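Local coordinates for protein UDP-N-acetylglucosamine 4-epimerase (Bacillus cereus, PDB 3M2P) that probably interconverts UDP-N-acetylglucosamine and its C4 epimer, UDP-N-acetylgalactosamine, using an NAD(P)-type Rossmann nucleotide-binding fold, at residues K4-G9 with I30-S35; I104-T109 with I155-F160; A206-Y211 with L274-D279; G220-G225 with S267-E272. All coordinates share one frame; numbering follows the deposited sequence.

Contact 1 (K4-G9 with I30-S35); sequences KIAVTG and IILTRS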
loop_
_atom_site.group_PDB
_atom_site.type_symbol
_atom_site.label_atom_id
_atom_site.label_comp_id
_atom_site.label_asym_id
_atom_site.label_seq_id
_atom_site.Cartn_x
_atom_site.Cartn_y
_atom_site.Cartn_z
ATOM N N LYS A 4 -26.010 -11.194 -13.741
ATOM C CA LYS A 4 -26.283 -10.312 -12.610
ATOM C C LYS A 4 -24.968 -9.787 -12.020
ATOM O O LYS A 4 -24.151 -10.567 -11.527
ATOM C CB LYS A 4 -27.040 -11.072 -11.527
ATOM C CG LYS A 4 -28.536 -11.143 -11.719
ATOM C CD LYS A 4 -29.167 -11.828 -10.525
ATOM C CE LYS A 4 -30.670 -11.678 -10.535
ATOM N NZ LYS A 4 -31.278 -12.577 -9.516
ATOM N N ILE A 5 -24.757 -8.475 -12.067
ATOM C CA ILE A 5 -23.500 -7.905 -11.584
ATOM C C ILE A 5 -23.710 -7.045 -10.350
ATOM O O ILE A 5 -24.452 -6.069 -10.383
ATOM C CB ILE A 5 -22.793 -7.083 -12.679
ATOM C CG1 ILE A 5 -22.503 -7.970 -13.900
ATOM C CG2 ILE A 5 -21.512 -6.466 -12.142
ATOM C CD1 ILE A 5 -22.105 -7.194 -15.135
ATOM N N ALA A 6 -23.067 -7.416 -9.252
ATOM C CA ALA A 6 -23.225 -6.660 -8.022
ATOM C C ALA A 6 -22.217 -5.531 -7.998
ATOM O O ALA A 6 -21.034 -5.747 -8.271
ATOM C CB ALA A 6 -23.063 -7.565 -6.791
ATOM N N VAL A 7 -22.687 -4.329 -7.674
ATOM C CA VAL A 7 -21.823 -3.164 -7.589
ATOM C C VAL A 7 -21.775 -2.565 -6.181
ATOM O O VAL A 7 -22.686 -1.842 -5.792
ATOM C CB VAL A 7 -22.303 -2.080 -8.567
ATOM C CG1 VAL A 7 -21.321 -0.918 -8.603
ATOM C CG2 VAL A 7 -22.495 -2.672 -9.944
ATOM N N THR A 8 -20.721 -2.846 -5.419
ATOM C CA THR A 8 -20.547 -2.180 -4.122
ATOM C C THR A 8 -20.344 -0.665 -4.296
ATOM O O THR A 8 -19.803 -0.212 -5.305
ATOM C CB THR A 8 -19.385 -2.775 -3.291
ATOM O OG1 THR A 8 -18.121 -2.312 -3.798
ATOM C CG2 THR A 8 -19.442 -4.303 -3.306
ATOM N N GLY A 9 -20.782 0.118 -3.316
ATOM C CA GLY A 9 -20.797 1.561 -3.467
ATOM C C GLY A 9 -21.557 1.937 -4.723
ATOM O O GLY A 9 -21.222 2.911 -5.400
ATOM N N ILE A 30 -26.926 -4.955 -9.752
ATOM C CA ILE A 30 -27.469 -5.120 -8.414
ATOM C C ILE A 30 -26.669 -4.254 -7.446
ATOM O O ILE A 30 -25.543 -4.587 -7.086
ATOM C CB ILE A 30 -27.490 -6.602 -7.983
ATOM C CG1 ILE A 30 -28.720 -7.287 -8.584
ATOM C CG2 ILE A 30 -27.520 -6.731 -6.474
ATOM C CD1 ILE A 30 -28.650 -8.795 -8.590
ATOM N N ILE A 31 -27.255 -3.120 -7.064
ATOM C CA ILE A 31 -26.592 -2.135 -6.214
ATOM C C ILE A 31 -26.507 -2.609 -4.776
ATOM O O ILE A 31 -27.527 -2.839 -4.146
ATOM C CB ILE A 31 -27.343 -0.774 -6.208
ATOM C CG1 ILE A 31 -27.124 -0.005 -7.514
ATOM C CG2 ILE A 31 -26.887 0.079 -5.056
ATOM C CD1 ILE A 31 -28.218 -0.208 -8.553
ATOM N N LEU A 32 -25.289 -2.747 -4.263
ATOM C CA LEU A 32 -25.068 -2.974 -2.837
ATOM C C LEU A 32 -24.828 -1.660 -2.123
ATOM O O LEU A 32 -24.029 -0.839 -2.569
ATOM C CB LEU A 32 -23.873 -3.898 -2.600
ATOM C CG LEU A 32 -24.226 -5.354 -2.314
ATOM C CD1 LEU A 32 -25.231 -5.819 -3.343
ATOM C CD2 LEU A 32 -22.981 -6.222 -2.328
ATOM N N THR A 33 -25.522 -1.470 -1.008
ATOM C CA THR A 33 -25.394 -0.257 -0.219
ATOM C C THR A 33 -25.700 -0.558 1.247
ATOM O O THR A 33 -26.389 -1.524 1.558
ATOM C CB THR A 33 -26.337 0.841 -0.757
ATOM O OG1 THR A 33 -26.264 2.003 0.080
ATOM C CG2 THR A 33 -27.767 0.334 -0.807
ATOM N N ARG A 34 -25.180 0.272 2.148
ATOM C CA ARG A 34 -25.418 0.097 3.579
ATOM C C ARG A 34 -26.807 0.564 3.987
ATOM O O ARG A 34 -27.290 0.219 5.069
ATOM C CB ARG A 34 -24.358 0.825 4.404
ATOM C CG ARG A 34 -23.064 0.054 4.577
ATOM C CD ARG A 34 -22.191 0.688 5.648
ATOM N NE ARG A 34 -21.180 -0.234 6.170
ATOM C CZ ARG A 34 -19.881 -0.180 5.870
ATOM N NH1 ARG A 34 -19.421 0.763 5.039
ATOM N NH2 ARG A 34 -19.038 -1.072 6.404
ATOM N N SER A 35 -27.455 1.333 3.117
ATOM C CA SER A 35 -28.756 1.901 3.445
ATOM C C SER A 35 -29.344 2.710 2.304
ATOM O O SER A 35 -28.614 3.268 1.479
ATOM C CB SER A 35 -28.633 2.811 4.673
ATOM O OG SER A 35 -27.957 4.018 4.349
#

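Contact 2 (I104-T109 with I155-F160); sequences IVYAST and IKNLRF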
loop_
_atom_site.group_PDB
_atom_site.type_symbol
_atom_site.label_atom_id
_atom_site.label_comp_id
_atom_site.label_asym_id
_atom_site.label_seq_id
_atom_site.Cartn_x
_atom_site.Cartn_y
_atom_site.Cartn_z
ATOM N N ILE A 104 -14.208 -10.411 -10.867
ATOM C CA ILE A 104 -14.325 -9.257 -9.989
ATOM C C ILE A 104 -13.499 -8.089 -10.511
ATOM O O ILE A 104 -12.405 -8.284 -11.018
ATOM C CB ILE A 104 -13.813 -9.616 -8.592
ATOM C CG1 ILE A 104 -14.645 -10.747 -8.000
ATOM C CG2 ILE A 104 -13.829 -8.412 -7.676
ATOM C CD1 ILE A 104 -13.886 -11.544 -6.983
ATOM N N VAL A 105 -14.026 -6.876 -10.389
ATOM C CA VAL A 105 -13.276 -5.661 -10.713
ATOM C C VAL A 105 -13.084 -4.790 -9.475
ATOM O O VAL A 105 -14.045 -4.486 -8.777
ATOM C CB VAL A 105 -14.029 -4.809 -11.731
ATOM C CG1 VAL A 105 -13.420 -3.416 -11.790
ATOM C CG2 VAL A 105 -14.038 -5.486 -13.094
ATOM N N TYR A 106 -11.854 -4.381 -9.198
ATOM C CA TYR A 106 -11.602 -3.493 -8.062
ATOM C C TYR A 106 -11.225 -2.114 -8.544
ATOM O O TYR A 106 -10.467 -1.987 -9.496
ATOM C CB TYR A 106 -10.468 -4.018 -7.177
ATOM C CG TYR A 106 -10.139 -3.080 -6.039
ATOM C CD1 TYR A 106 -11.059 -2.856 -5.018
ATOM C CD2 TYR A 106 -8.929 -2.406 -5.990
ATOM C CE1 TYR A 106 -10.781 -2.006 -3.977
ATOM C CE2 TYR A 106 -8.644 -1.545 -4.952
ATOM C CZ TYR A 106 -9.575 -1.353 -3.943
ATOM O OH TYR A 106 -9.308 -0.497 -2.897
ATOM N N ALA A 107 -11.724 -1.073 -7.886
ATOM C CA ALA A 107 -11.329 0.278 -8.266
ATOM C C ALA A 107 -10.132 0.741 -7.461
ATOM O O ALA A 107 -10.260 1.065 -6.278
ATOM C CB ALA A 107 -12.482 1.245 -8.111
ATOM N N SER A 108 -8.968 0.760 -8.105
ATOM C CA SER A 108 -7.769 1.337 -7.508
ATOM C C SER A 108 -7.532 2.754 -8.056
ATOM O O SER A 108 -8.448 3.370 -8.617
ATOM C CB SER A 108 -6.560 0.446 -7.740
ATOM O OG SER A 108 -5.514 0.772 -6.849
ATOM N N THR A 109 -6.319 3.281 -7.895
ATOM C CA THR A 109 -6.079 4.676 -8.262
ATOM C C THR A 109 -4.666 5.043 -8.668
ATOM O O THR A 109 -3.692 4.427 -8.240
ATOM C CB THR A 109 -6.464 5.640 -7.123
ATOM O OG1 THR A 109 -6.198 6.987 -7.543
ATOM C CG2 THR A 109 -5.653 5.342 -5.878
ATOM N N ILE A 155 -9.447 -11.371 -9.900
ATOM C CA ILE A 155 -9.569 -9.959 -9.594
ATOM C C ILE A 155 -8.703 -9.059 -10.487
ATOM O O ILE A 155 -7.480 -9.183 -10.528
ATOM C CB ILE A 155 -9.261 -9.683 -8.100
ATOM C CG1 ILE A 155 -10.323 -10.316 -7.195
ATOM C CG2 ILE A 155 -9.178 -8.195 -7.845
ATOM C CD1 ILE A 155 -9.872 -10.493 -5.759
ATOM N N LYS A 156 -9.367 -8.145 -11.189
ATOM C CA LYS A 156 -8.711 -7.149 -12.018
ATOM C C LYS A 156 -8.722 -5.775 -11.340
ATOM O O LYS A 156 -9.761 -5.120 -11.278
ATOM C CB LYS A 156 -9.411 -7.064 -13.372
ATOM C CG LYS A 156 -9.040 -8.184 -14.327
ATOM C CD LYS A 156 -10.187 -8.524 -15.259
ATOM C CE LYS A 156 -11.485 -8.562 -14.486
ATOM N NZ LYS A 156 -12.194 -9.845 -14.727
ATOM N N ASN A 157 -7.562 -5.355 -10.835
ATOM C CA ASN A 157 -7.385 -4.039 -10.230
ATOM C C ASN A 157 -7.225 -2.940 -11.278
ATOM O O ASN A 157 -6.325 -2.997 -12.120
ATOM C CB ASN A 157 -6.153 -4.045 -9.333
ATOM C CG ASN A 157 -6.287 -4.993 -8.175
ATOM O OD1 ASN A 157 -5.341 -5.691 -7.817
ATOM N ND2 ASN A 157 -7.461 -5.021 -7.573
ATOM N N LEU A 158 -8.088 -1.934 -11.217
ATOM C CA LEU A 158 -8.065 -0.836 -12.173
ATOM C C LEU A 158 -7.569 0.451 -11.530
ATOM O O LEU A 158 -8.304 1.093 -10.787
ATOM C CB LEU A 158 -9.474 -0.592 -12.717
ATOM C CG LEU A 158 -10.178 -1.748 -13.418
ATOM C CD1 LEU A 158 -11.531 -1.308 -13.940
ATOM C CD2 LEU A 158 -9.307 -2.261 -14.538
ATOM N N ARG A 159 -6.335 0.841 -11.810
ATOM C CA ARG A 159 -5.835 2.123 -11.312
ATOM C C ARG A 159 -6.356 3.317 -12.132
ATOM O O ARG A 159 -5.688 3.783 -13.051
ATOM C CB ARG A 159 -4.308 2.120 -11.249
ATOM C CG ARG A 159 -3.773 1.127 -10.261
ATOM C CD ARG A 159 -2.277 1.030 -10.301
ATOM N NE ARG A 159 -1.779 0.207 -9.203
ATOM C CZ ARG A 159 -0.585 -0.382 -9.189
ATOM N NH1 ARG A 159 0.242 -0.249 -10.222
ATOM N NH2 ARG A 159 -0.208 -1.102 -8.140
ATOM N N PHE A 160 -7.550 3.803 -11.783
ATOM C CA PHE A 160 -8.169 4.955 -12.443
ATOM C C PHE A 160 -7.357 6.235 -12.323
ATOM O O PHE A 160 -6.781 6.517 -11.277
ATOM C CB PHE A 160 -9.565 5.222 -11.876
ATOM C CG PHE A 160 -10.548 4.135 -12.157
ATOM C CD1 PHE A 160 -10.883 3.808 -13.460
ATOM C CD2 PHE A 160 -11.137 3.438 -11.122
ATOM C CE1 PHE A 160 -11.770 2.811 -13.721
ATOM C CE2 PHE A 160 -12.030 2.439 -11.376
ATOM C CZ PHE A 160 -12.343 2.119 -12.677
#

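Contact 3 (A206-Y211 with L274-D279); sequences AKSVIY and LDFSTD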
loop_
_atom_site.group_PDB
_atom_site.type_symbol
_atom_site.label_atom_id
_atom_site.label_comp_id
_atom_site.label_asym_id
_atom_site.label_seq_id
_atom_site.Cartn_x
_atom_site.Cartn_y
_atom_site.Cartn_z
ATOM N N ALA A 206 -16.506 3.820 -16.389
ATOM C CA ALA A 206 -17.542 2.804 -16.391
ATOM C C ALA A 206 -17.367 1.919 -17.618
ATOM O O ALA A 206 -17.712 0.740 -17.586
ATOM C CB ALA A 206 -18.907 3.436 -16.374
ATOM N N LYS A 207 -16.821 2.485 -18.695
ATOM C CA LYS A 207 -16.564 1.707 -19.909
ATOM C C LYS A 207 -15.502 0.649 -19.660
ATOM O O LYS A 207 -15.684 -0.516 -20.014
ATOM C CB LYS A 207 -16.154 2.599 -21.087
ATOM C CG LYS A 207 -15.825 1.828 -22.377
ATOM C CD LYS A 207 -15.653 2.781 -23.549
ATOM C CE LYS A 207 -15.452 2.070 -24.876
ATOM N NZ LYS A 207 -14.024 1.924 -25.267
ATOM N N SER A 208 -14.397 1.059 -19.044
ATOM C CA SER A 208 -13.304 0.143 -18.753
ATOM C C SER A 208 -13.737 -0.966 -17.779
ATOM O O SER A 208 -13.221 -2.083 -17.829
ATOM C CB SER A 208 -12.091 0.905 -18.214
ATOM O OG SER A 208 -12.389 1.522 -16.973
ATOM N N VAL A 209 -14.681 -0.659 -16.893
ATOM C CA VAL A 209 -15.236 -1.690 -16.017
ATOM C C VAL A 209 -15.912 -2.767 -16.872
ATOM O O VAL A 209 -15.695 -3.964 -16.684
ATOM C CB VAL A 209 -16.230 -1.110 -14.972
ATOM C CG1 VAL A 209 -17.094 -2.205 -14.400
ATOM C CG2 VAL A 209 -15.487 -0.404 -13.857
ATOM N N ILE A 210 -16.720 -2.327 -17.826
ATOM C CA ILE A 210 -17.398 -3.235 -18.725
ATOM C C ILE A 210 -16.404 -4.143 -19.480
ATOM O O ILE A 210 -16.589 -5.360 -19.537
ATOM C CB ILE A 210 -18.316 -2.447 -19.706
ATOM C CG1 ILE A 210 -19.393 -1.684 -18.930
ATOM C CG2 ILE A 210 -18.961 -3.370 -20.742
ATOM C CD1 ILE A 210 -20.301 -2.572 -18.106
ATOM N N TYR A 211 -15.350 -3.556 -20.047
ATOM C CA TYR A 211 -14.400 -4.309 -20.867
ATOM C C TYR A 211 -13.530 -5.255 -20.064
ATOM O O TYR A 211 -13.074 -6.272 -20.583
ATOM C CB TYR A 211 -13.508 -3.368 -21.669
ATOM C CG TYR A 211 -14.176 -2.860 -22.906
ATOM C CD1 TYR A 211 -15.418 -2.243 -22.830
ATOM C CD2 TYR A 211 -13.580 -2.996 -24.153
ATOM C CE1 TYR A 211 -16.053 -1.761 -23.963
ATOM C CE2 TYR A 211 -14.210 -2.518 -25.302
ATOM C CZ TYR A 211 -15.450 -1.900 -25.196
ATOM O OH TYR A 211 -16.101 -1.419 -26.307
ATOM N N LEU A 274 -7.086 -5.471 -22.477
ATOM C CA LEU A 274 -8.501 -5.189 -22.274
ATOM C C LEU A 274 -9.165 -4.642 -23.538
ATOM O O LEU A 274 -10.364 -4.355 -23.532
ATOM C CB LEU A 274 -8.709 -4.237 -21.090
ATOM C CG LEU A 274 -9.008 -4.855 -19.719
ATOM C CD1 LEU A 274 -8.056 -5.994 -19.361
ATOM C CD2 LEU A 274 -8.996 -3.793 -18.649
ATOM N N ASP A 275 -8.395 -4.530 -24.621
ATOM C CA ASP A 275 -8.874 -3.897 -25.853
ATOM C C ASP A 275 -9.642 -2.627 -25.487
ATOM O O ASP A 275 -10.748 -2.403 -25.970
ATOM C CB ASP A 275 -9.784 -4.838 -26.677
ATOM C CG ASP A 275 -9.179 -6.242 -26.900
ATOM O OD1 ASP A 275 -8.086 -6.355 -27.519
ATOM O OD2 ASP A 275 -9.820 -7.239 -26.475
ATOM N N PHE A 276 -9.066 -1.807 -24.610
ATOM C CA PHE A 276 -9.780 -0.642 -24.082
ATOM C C PHE A 276 -9.232 0.713 -24.538
ATOM O O PHE A 276 -8.027 0.965 -24.497
ATOM C CB PHE A 276 -9.849 -0.662 -22.548
ATOM C CG PHE A 276 -10.281 0.656 -21.961
ATOM C CD1 PHE A 276 -11.619 1.031 -21.974
ATOM C CD2 PHE A 276 -9.349 1.544 -21.439
ATOM C CE1 PHE A 276 -12.021 2.253 -21.458
ATOM C CE2 PHE A 276 -9.749 2.767 -20.917
ATOM C CZ PHE A 276 -11.086 3.119 -20.931
ATOM N N SER A 277 -10.129 1.597 -24.950
ATOM C CA SER A 277 -9.734 2.957 -25.227
ATOM C C SER A 277 -10.899 3.866 -24.863
ATOM O O SER A 277 -12.047 3.426 -24.859
ATOM C CB SER A 277 -9.343 3.110 -26.695
ATOM O OG SER A 277 -10.431 2.781 -27.551
ATOM N N THR A 278 -10.607 5.121 -24.544
ATOM C CA THR A 278 -11.635 6.062 -24.114
ATOM C C THR A 278 -12.480 6.544 -25.280
ATOM O O THR A 278 -11.953 6.811 -26.361
ATOM C CB THR A 278 -11.006 7.308 -23.483
ATOM O OG1 THR A 278 -9.976 7.817 -24.349
ATOM C CG2 THR A 278 -10.422 6.975 -22.126
ATOM N N ASP A 279 -13.784 6.673 -25.054
ATOM C CA ASP A 279 -14.657 7.318 -26.025
ATOM C C ASP A 279 -14.356 8.823 -26.077
ATOM O O ASP A 279 -14.295 9.411 -27.155
ATOM C CB ASP A 279 -16.134 7.088 -25.684
ATOM C CG ASP A 279 -16.598 5.652 -25.941
ATOM O OD1 ASP A 279 -15.850 4.858 -26.557
ATOM O OD2 ASP A 279 -17.733 5.318 -25.524
HETATM O O HOH W 1 -12.432 -6.513 -23.465
#

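Contact 4 (G220-G225 with S267-E272); sequences GTFNIG and SSKAKE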
loop_
_atom_site.group_PDB
_atom_site.type_symbol
_atom_site.label_atom_id
_atom_site.label_comp_id
_atom_site.label_asym_id
_atom_site.label_seq_id
_atom_site.Cartn_x
_atom_site.Cartn_y
_atom_site.Cartn_z
ATOM N N GLY A 220 -5.177 -9.329 -12.811
ATOM C CA GLY A 220 -3.997 -8.483 -12.802
ATOM C C GLY A 220 -4.243 -7.017 -12.434
ATOM O O GLY A 220 -5.237 -6.658 -11.804
ATOM N N THR A 221 -3.319 -6.154 -12.841
ATOM C CA THR A 221 -3.447 -4.733 -12.549
ATOM C C THR A 221 -3.231 -3.805 -13.765
ATOM O O THR A 221 -2.215 -3.878 -14.457
ATOM C CB THR A 221 -2.563 -4.373 -11.368
ATOM O OG1 THR A 221 -3.006 -5.145 -10.250
ATOM C CG2 THR A 221 -2.684 -2.900 -11.028
ATOM N N PHE A 222 -4.208 -2.941 -14.013
ATOM C CA PHE A 222 -4.186 -2.095 -15.191
ATOM C C PHE A 222 -4.372 -0.594 -14.891
ATOM O O PHE A 222 -5.224 -0.226 -14.085
ATOM C CB PHE A 222 -5.269 -2.552 -16.159
ATOM C CG PHE A 222 -5.322 -4.039 -16.356
ATOM C CD1 PHE A 222 -6.104 -4.831 -15.538
ATOM C CD2 PHE A 222 -4.617 -4.641 -17.380
ATOM C CE1 PHE A 222 -6.165 -6.180 -15.728
ATOM C CE2 PHE A 222 -4.672 -6.005 -17.570
ATOM C CZ PHE A 222 -5.446 -6.769 -16.752
ATOM N N ASN A 223 -3.579 0.263 -15.542
ATOM C CA ASN A 223 -3.818 1.700 -15.502
ATOM C C ASN A 223 -4.988 1.993 -16.417
ATOM O O ASN A 223 -4.982 1.580 -17.575
ATOM C CB ASN A 223 -2.611 2.489 -16.017
ATOM C CG ASN A 223 -1.390 2.347 -15.144
ATOM O OD1 ASN A 223 -0.271 2.638 -15.572
ATOM N ND2 ASN A 223 -1.587 1.902 -13.918
ATOM N N ILE A 224 -5.995 2.696 -15.919
ATOM C CA ILE A 224 -7.050 3.180 -16.798
ATOM C C ILE A 224 -6.998 4.704 -16.906
ATOM O O ILE A 224 -7.720 5.413 -16.205
ATOM C CB ILE A 224 -8.465 2.732 -16.362
ATOM C CG1 ILE A 224 -8.518 1.222 -16.102
ATOM C CG2 ILE A 224 -9.475 3.131 -17.423
ATOM C CD1 ILE A 224 -8.391 0.351 -17.341
ATOM N N GLY A 225 -6.125 5.196 -17.784
ATOM C CA GLY A 225 -6.021 6.616 -18.068
ATOM C C GLY A 225 -6.758 7.010 -19.336
ATOM O O GLY A 225 -7.260 6.159 -20.067
ATOM N N SER A 267 -1.220 3.933 -20.539
ATOM C CA SER A 267 -2.282 2.925 -20.476
ATOM C C SER A 267 -2.223 1.872 -21.592
ATOM O O SER A 267 -3.243 1.267 -21.945
ATOM C CB SER A 267 -3.656 3.592 -20.444
ATOM O OG SER A 267 -3.795 4.383 -19.283
ATOM N N SER A 268 -1.026 1.666 -22.138
ATOM C CA SER A 268 -0.781 0.613 -23.109
ATOM C C SER A 268 -1.472 -0.688 -22.698
ATOM O O SER A 268 -2.390 -1.150 -23.374
ATOM C CB SER A 268 0.719 0.350 -23.235
ATOM O OG SER A 268 1.426 1.527 -23.562
ATOM N N LYS A 269 -1.024 -1.271 -21.586
ATOM C CA LYS A 269 -1.524 -2.564 -21.139
ATOM C C LYS A 269 -3.042 -2.683 -21.241
ATOM O O LYS A 269 -3.551 -3.662 -21.762
ATOM C CB LYS A 269 -1.074 -2.866 -19.711
ATOM C CG LYS A 269 -1.262 -4.316 -19.327
ATOM C CD LYS A 269 -1.373 -4.518 -17.824
ATOM C CE LYS A 269 -0.051 -4.875 -17.178
ATOM N NZ LYS A 269 -0.270 -5.446 -15.828
ATOM N N ALA A 270 -3.768 -1.689 -20.750
ATOM C CA ALA A 270 -5.221 -1.724 -20.837
ATOM C C ALA A 270 -5.668 -1.787 -22.293
ATOM O O ALA A 270 -6.663 -2.423 -22.623
ATOM C CB ALA A 270 -5.827 -0.512 -20.146
ATOM N N LYS A 271 -4.921 -1.123 -23.165
ATOM C CA LYS A 271 -5.291 -1.014 -24.571
ATOM C C LYS A 271 -5.190 -2.353 -25.328
ATOM O O LYS A 271 -6.059 -2.681 -26.139
ATOM C CB LYS A 271 -4.426 0.062 -25.229
ATOM C CG LYS A 271 -4.788 0.426 -26.653
ATOM C CD LYS A 271 -4.362 1.863 -26.942
ATOM C CE LYS A 271 -3.919 2.026 -28.383
ATOM N NZ LYS A 271 -4.865 1.374 -29.334
ATOM N N GLU A 272 -4.142 -3.130 -25.050
ATOM C CA GLU A 272 -3.943 -4.409 -25.724
ATOM C C GLU A 272 -4.672 -5.606 -25.084
ATOM O O GLU A 272 -5.356 -6.354 -25.789
ATOM C CB GLU A 272 -2.455 -4.715 -25.858
ATOM C CG GLU A 272 -2.165 -5.904 -26.779
ATOM C CD GLU A 272 -0.948 -6.685 -26.332
ATOM O OE1 GLU A 272 -0.576 -6.540 -25.139
ATOM O OE2 GLU A 272 -0.371 -7.433 -27.162
#

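Contact 1 (K4-G9 with I30-S35)
Ile-30 reaches back along the strand pair to Lys-4, so that its CD1 methyl rests against the aliphatic part of the lysine, nearest at CD, 3.6 Å away. The two side chains pass each other at a slant. Ile-30 CG1 lies beside the backbone N, opposite the carbonyl carbon (chi1 -81°), which carries CD1 toward the beginning of strand 4-8; beyond the methyl, the lysine stays extended until NZ meets Asp-62 in a salt bridge. Leu-32 shares its sheet face with Ile-30, Ala-6 and Thr-8. Its two branches divide the work: CD2 approaches Thr-8 CG2 at 4.1 Å, while CD1 lies more loosely, 4.4 Å from Ala-6 CB. Val-7 and Ile-31 project from the other face. Between the side chains the backbones run parallel and are stitched by Ile-30 N to Ile-5 O at 2.8 Å, Val-7 N to Ile-30 O at 2.9 Å and Leu-32 N to Val-7 O at 3.2 Å. Thr-8 OG1 turns away from Leu-32 and bonds His-68 and Ala-70. These are the first two strands of a Rossmann beta-alpha-beta unit, and the second leads directly into Arg-34, a UDP-binding residue. Helix 13-24, the crossover between them, covers Val-7 and Ile-31 through Val-19; strand 45-48 lies beyond Ile-30, and strand 65-68 pairs with strand 4-8.

Contact 2 (I104-T109 with I155-F160)
The methyl of Ala-107 butts against the rim of the Phe-160 ring, in the ring plane, with CB 3.5 Å from CE2. Phenylalanine CG stands beside its own backbone N (chi1 -66°), and this swings the ring back over the strand pair toward that small residue. One face of the ring is filled from within its own strand by Leu-158 CB, offset toward the rim. The far end of the same leucine serves another neighbour: CD1 crosses Val-105 at a slant and meets CG1 at 3.6 Å. Lys-156, on this face too, bends so that its amine finds the carbonyl of Gln-215. These are adjacent parallel strands in the central sheet of the Rossmann-type fold, joined by backbone bonds such as Lys-156 N to Ile-104 O (3.0 Å) and Leu-158 N to Tyr-106 O (2.9 Å); the pairing turns irregular near Arg-159, centre of an inverse gamma turn, and the last rung, Phe-160 N to Ser-108 O, is weak. On the opposite face Ile-104 and Ile-155 lie side by side, CD1 of the first 3.8 Å from CG1 of the second, with Tyr-93 of helix 83-98 against both. Next to them the Asn-157 amide stands nearly upright to the Tyr-106 ring (planes 84° apart) and packs its ND2 beside the tyrosine CB. Farther along, Arg-159 CG rests on Ser-108 CB at 3.8 Å, and both polar ends converge on Glu-141 of helix 132-150.

Contact 3 (A206-Y211 with L274-D279)
The Leu-274 carbonyl oxygen is approached by two groups: a water donates to it at 3.0 Å, and the Tyr-211 ring sets its edge against it, CD2 to O 3.5 Å. The same water also donates to the backbone O of Tyr-211, at 3.0 Å, and so bridges helix and loop. One turn earlier, Ser-208 takes the face of the Phe-276 ring: its CB sits 3.7 Å from the centroid, 17° off the normal, a CH-pi contact. Thr-278 N lies over the other face, toward the rim, so the ring is held between the helix and its own loop. The serine hydroxyl is turned back to the helix and bonds the Ala-205 carbonyl. Lys-207 leaves the helix with CG opposite the backbone N (chi1 178°) and passes the edge of the Phe-276 ring, in plane, CG 3.9 Å from CE1. Its chain runs straight and bends only at the last torsion, which turns the amine to the loop. There NZ forms a long salt bridge with Asp-279 OD1, 3.7 Å away; its bond to the Ser-277 carbonyl is modelled too short and remains doubtful. Asp-275, with positive phi, is where the chain turns away after helix 268-273. The whole is a helix-to-loop packing in which the segment linking helices 268-273 and 282-293 lies along helix 202-212 of the Rossmann-type domain.

Contact 4 (G220-G225 with S267-E272)
Lys-269 lays its carbon chain across Phe-222 at about a right angle, CD beside the ring atom CD2, and then delivers NZ to the backbone O of Thr-221 at 2.8 Å. The lysine starts with CG opposite the backbone N (chi1 -166°) and kinks at its third torsion, the turn that brings the amine down on the strand carbonyl. The motif is a short helix, 268-273, set crosswise on strand 220-224 of the central sheet; the segment axes come within 7.0 Å, at 106°. Ser-267 occupies the N-cap position, yet its hydroxyl makes no capping bond and is spent on the strand: OG accepts from Gly-225 N at 2.9 Å and donates weakly to Asn-223 O. One helical turn later, Ala-270 faces the strand squarely, its methyl against the same Asn-223 carbonyl at 3.4 Å. A second shell surrounds these partners. Strand 220-224 also pairs with strand 154-164, where Lys-156 packs on Phe-222 and Arg-159 on Thr-221. Glu-123 accepts from Asn-223 N, and its side chain also touches Lys-269. Leu-274, just beyond the helix, packs on Phe-222, and Phe-276 on Ile-224. Ile-224 points its CB away from the helix, but the chain doubles back until CD1 lies 3.9 Å from Ala-270 CB.

Contacts 1 and 2 are parallel strand pairs of one sheet, bonded backbone to backbone and buried, but contact 2 lies nearer the centre of the chain, and their centres are 16 Å apart. Contact 4, also buried, meets that sheet through strand 220-224, neighbour of strand 154-164 in contact 2; Arg-159 N probably bonds Phe-222 O. Contact 3 is only partly buried, and its polar links run through loop carbonyls, a lysine-aspartate pair and a water, not from strand to strand. It packs on both neighbours: Val-209 meets Leu-158 of contact 2, and Phe-276 N probably bonds Ala-270 O of contact 4. A lysine amine holds a strand carbonyl in contact 4; its counterpart in contact 3 is doubtful.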